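Local structure of secreted protein (Kutzneria albida DSM 43870, 5M6Q) at residues T146-D151 and S160-R165. The protein is a secreted microbial transglutaminase that probably cross-links proteins by transferring the acyl group of glutamine side chains to amines. Sequence-based numbering, arbitrary orientation.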
ATOM      1  N   THR A 146       6.463  18.868  -9.546  1.00 27.65           N
ATOM      2  CA  THR A 146       7.287  18.978  -8.349  1.00 28.46           C
ATOM      3  C   THR A 146       6.509  18.680  -7.076  1.00 28.29           C
ATOM      4  O   THR A 146       7.108  18.497  -6.027  1.00 30.41           O
ATOM      5  CB  THR A 146       7.914  20.376  -8.200  1.00 34.18           C
ATOM      6  OG1 THR A 146       6.871  21.347  -8.069  1.00 30.30           O
ATOM      7  CG2 THR A 146       8.771  20.708  -9.409  1.00 31.80           C
ATOM      8  N   THR A 147       5.183  18.639  -7.159  1.00 27.75           N
ATOM      9  CA  THR A 147       4.366  18.473  -5.956  1.00 26.75           C
ATOM     10  C   THR A 147       4.663  17.148  -5.254  1.00 23.17           C
ATOM     11  O   THR A 147       4.689  17.089  -4.030  1.00 26.91           O
ATOM     12  CB  THR A 147       2.847  18.572  -6.274  1.00 29.09           C
ATOM     13  OG1 THR A 147       2.518  19.920  -6.644  1.00 29.87           O
ATOM     14  CG2 THR A 147       2.000  18.181  -5.074  1.00 27.87           C
ATOM     15  N   TYR A 148       4.918  16.088  -6.008  1.00 24.23           N
ATOM     16  CA  TYR A 148       5.076  14.786  -5.365  1.00 27.88           C
ATOM     17  C   TYR A 148       6.532  14.346  -5.335  1.00 26.30           C
ATOM     18  O   TYR A 148       6.830  13.161  -5.250  1.00 23.67           O
ATOM     19  CB  TYR A 148       4.187  13.746  -6.054  1.00 19.91           C
ATOM     20  CG  TYR A 148       2.744  14.162  -5.987  1.00 23.50           C
ATOM     21  CD1 TYR A 148       2.060  14.150  -4.774  1.00 19.79           C
ATOM     22  CD2 TYR A 148       2.081  14.628  -7.118  1.00 23.46           C
ATOM     23  CE1 TYR A 148       0.754  14.548  -4.699  1.00 21.41           C
ATOM     24  CE2 TYR A 148       0.769  15.037  -7.052  1.00 22.16           C
ATOM     25  CZ  TYR A 148       0.113  15.002  -5.839  1.00 28.47           C
ATOM     26  OH  TYR A 148      -1.195  15.429  -5.760  1.00 25.54           O
ATOM     27  N   ARG A 149       7.448  15.308  -5.364  1.00 29.38           N
ATOM     28  CA  ARG A 149       8.858  14.963  -5.247  1.00 27.87           C
ATOM     29  C   ARG A 149       9.182  14.561  -3.810  1.00 30.73           C
ATOM     30  O   ARG A 149       8.725  15.199  -2.857  1.00 26.73           O
ATOM     31  CB  ARG A 149       9.750  16.120  -5.698  1.00 27.49           C
ATOM     32  CG  ARG A 149       9.567  16.497  -7.186  1.00 36.60           C
ATOM     33  CD  ARG A 149      10.454  15.701  -8.190  1.00 38.97           C
ATOM     34  NE  ARG A 149      10.279  14.242  -8.155  1.00 33.17           N
ATOM     35  CZ  ARG A 149       9.191  13.601  -8.572  1.00 33.55           C
ATOM     36  NH1 ARG A 149       8.159  14.284  -9.055  1.00 33.25           N
ATOM     37  NH2 ARG A 149       9.125  12.276  -8.494  1.00 32.75           N
ATOM     38  N   PRO A 150       9.965  13.486  -3.651  1.00 23.27           N
ATOM     39  CA  PRO A 150      10.333  13.037  -2.306  1.00 26.47           C
ATOM     40  C   PRO A 150      11.228  14.052  -1.610  1.00 24.09           C
ATOM     41  O   PRO A 150      12.061  14.692  -2.239  1.00 26.89           O
ATOM     42  CB  PRO A 150      11.075  11.717  -2.552  1.00 24.67           C
ATOM     43  CG  PRO A 150      10.750  11.330  -3.999  1.00 26.98           C
ATOM     44  CD  PRO A 150      10.573  12.651  -4.703  1.00 28.36           C
ATOM     45  N   ASP A 151      10.993  14.233  -0.322  1.00 24.48           N
ATOM     46  CA  ASP A 151      11.871  15.019   0.525  1.00 26.46           C
ATOM     47  C   ASP A 151      13.316  14.548   0.319  1.00 32.80           C
ATOM     48  O   ASP A 151      13.613  13.361   0.481  1.00 28.30           O
ATOM     49  CB  ASP A 151      11.449  14.867   1.987  1.00 24.20           C
ATOM     50  CG  ASP A 151      12.173  15.820   2.912  1.00 28.59           C
ATOM     51  OD1 ASP A 151      13.380  15.609   3.168  1.00 27.94           O
ATOM     52  OD2 ASP A 151      11.521  16.764   3.402  1.00 30.03           O
ATOM     53  N   SER A 160      -0.892  15.050   0.548  1.00 29.47           N
ATOM     54  CA  SER A 160      -2.103  15.731   1.009  1.00 32.43           C
ATOM     55  C   SER A 160      -2.892  16.395  -0.124  1.00 29.81           C
ATOM     56  O   SER A 160      -4.096  16.565  -0.004  1.00 35.07           O
ATOM     57  CB  SER A 160      -1.760  16.763   2.078  1.00 29.98           C
ATOM     58  OG  SER A 160      -0.909  17.751   1.559  1.00 34.02           O
ATOM     59  N   THR A 161      -2.228  16.753  -1.221  1.00 28.23           N
ATOM     60  CA  THR A 161      -2.922  17.370  -2.358  1.00 27.65           C
ATOM     61  C   THR A 161      -3.582  16.360  -3.284  1.00 29.59           C
ATOM     62  O   THR A 161      -4.262  16.750  -4.239  1.00 29.22           O
ATOM     63  CB  THR A 161      -1.979  18.205  -3.244  1.00 25.92           C
ATOM     64  OG1 THR A 161      -0.893  17.381  -3.684  1.00 28.44           O
ATOM     65  CG2 THR A 161      -1.457  19.424  -2.501  1.00 32.02           C
ATOM     66  N   TYR A 162      -3.376  15.070  -3.019  1.00 29.48           N
ATOM     67  CA  TYR A 162      -3.828  14.043  -3.945  1.00 27.35           C
ATOM     68  C   TYR A 162      -5.355  13.897  -3.956  1.00 30.24           C
ATOM     69  O   TYR A 162      -5.980  13.804  -2.907  1.00 30.15           O
ATOM     70  CB  TYR A 162      -3.160  12.707  -3.611  1.00 26.68           C
ATOM     71  CG  TYR A 162      -3.551  11.636  -4.576  1.00 25.93           C
ATOM     72  CD1 TYR A 162      -3.088  11.659  -5.892  1.00 23.48           C
ATOM     73  CD2 TYR A 162      -4.410  10.621  -4.194  1.00 24.90           C
ATOM     74  CE1 TYR A 162      -3.469  10.695  -6.798  1.00 24.39           C
ATOM     75  CE2 TYR A 162      -4.784   9.649  -5.080  1.00 28.27           C
ATOM     76  CZ  TYR A 162      -4.304   9.687  -6.383  1.00 30.85           C
ATOM     77  OH  TYR A 162      -4.680   8.715  -7.268  1.00 28.70           O
ATOM     78  N   ARG A 163      -5.947  13.875  -5.147  1.00 30.82           N
ATOM     79  CA  ARG A 163      -7.414  13.870  -5.298  1.00 26.95           C
ATOM     80  C   ARG A 163      -7.958  12.690  -6.111  1.00 26.08           C
ATOM     81  O   ARG A 163      -9.102  12.732  -6.558  1.00 27.89           O
ATOM     82  CB  ARG A 163      -7.883  15.158  -5.982  1.00 34.12           C
ATOM     83  CG  ARG A 163      -7.285  16.435  -5.451  1.00 42.57           C
ATOM     84  CD  ARG A 163      -7.742  17.636  -6.284  1.00 50.47           C
ATOM     85  NE  ARG A 163      -9.176  17.591  -6.577  1.00 60.76           N
ATOM     86  CZ  ARG A 163      -9.704  17.595  -7.802  1.00 64.85           C
ATOM     87  NH1 ARG A 163      -8.917  17.660  -8.877  1.00 48.11           N
ATOM     88  NH2 ARG A 163     -11.027  17.542  -7.951  1.00 57.48           N
ATOM     89  N   TYR A 164      -7.137  11.670  -6.339  1.00 24.85           N
ATOM     90  CA  TYR A 164      -7.535  10.507  -7.141  1.00 23.73           C
ATOM     91  C   TYR A 164      -7.954  10.851  -8.574  1.00 24.88           C
ATOM     92  O   TYR A 164      -8.746  10.126  -9.182  1.00 24.60           O
ATOM     93  CB  TYR A 164      -8.674   9.746  -6.460  1.00 25.77           C
ATOM     94  CG  TYR A 164      -8.304   9.204  -5.104  1.00 24.08           C
ATOM     95  CD1 TYR A 164      -7.724   7.950  -4.968  1.00 24.42           C
ATOM     96  CD2 TYR A 164      -8.530   9.950  -3.959  1.00 24.52           C
ATOM     97  CE1 TYR A 164      -7.375   7.458  -3.730  1.00 28.11           C
ATOM     98  CE2 TYR A 164      -8.193   9.471  -2.717  1.00 32.32           C
ATOM     99  CZ  TYR A 164      -7.616   8.231  -2.600  1.00 32.93           C
ATOM    100  OH  TYR A 164      -7.284   7.769  -1.346  1.00 30.40           O
ATOM    101  N   ARG A 165      -7.407  11.932  -9.115  1.00 20.44           N
ATOM    102  CA  ARG A 165      -7.689  12.318 -10.490  1.00 24.51           C
ATOM    103  C   ARG A 165      -6.864  11.514 -11.489  1.00 28.77           C
ATOM    104  O   ARG A 165      -5.650  11.420 -11.349  1.00 23.68           O
ATOM    105  CB  ARG A 165      -7.406  13.806 -10.710  1.00 26.52           C
ATOM    106  CG  ARG A 165      -7.780  14.258 -12.128  1.00 26.84           C
ATOM    107  CD  ARG A 165      -7.446  15.729 -12.429  1.00 27.17           C
ATOM    108  NE  ARG A 165      -7.832  16.055 -13.798  1.00 30.56           N
ATOM    109  CZ  ARG A 165      -6.990  16.459 -14.739  1.00 34.07           C
ATOM    110  NH1 ARG A 165      -5.710  16.624 -14.452  1.00 33.24           N
ATOM    111  NH2 ARG A 165      -7.433  16.713 -15.968  1.00 36.63           N
TER
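Thr147 and Thr161 mark the closest backbone approach of two loop segments, with their CA atoms 8.2 Å apart. No backbone hydrogen bond joins 146-151 to 160-165, and side chains make the contact. In the first segment, Thr146 to Arg149 form a type I beta turn, closed by a bond from Arg149 N to Thr146 O (3.3 Å). The turn presents Thr147 and Tyr148 to the other segment.

Tyr148 crosses to the second segment with its phenol end. Its OH lies 2.9 Å from Thr161 OG1, within hydrogen-bonding distance. Thr161 OG1 sits between the backbone N and the carbonyl carbon (chi1 56°), which turns it to the phenol. The same oxygen meets Thr147 CG2 at 3.3 Å, where the two threonines face each other tip to tip. This methyl also lies over the centre of the Tyr148 ring, 3.7 Å above its plane. Thr147 OG1 is bonded to Arg143 O in the preceding helix.

Tyr148 OH also touches Tyr162 CA (3.5 Å) and lies near the plane of the Tyr162 ring, at its edge. The Tyr162 hydroxyl is hydrogen-bonded to Lys129 NZ of strand 122-131. Gln135 touches both tyrosines.

The contact joins the turn just after helix 141-146 to a later part of the same long irregular connection, which goes on to strand 174-179 within the microbial transglutaminase fold.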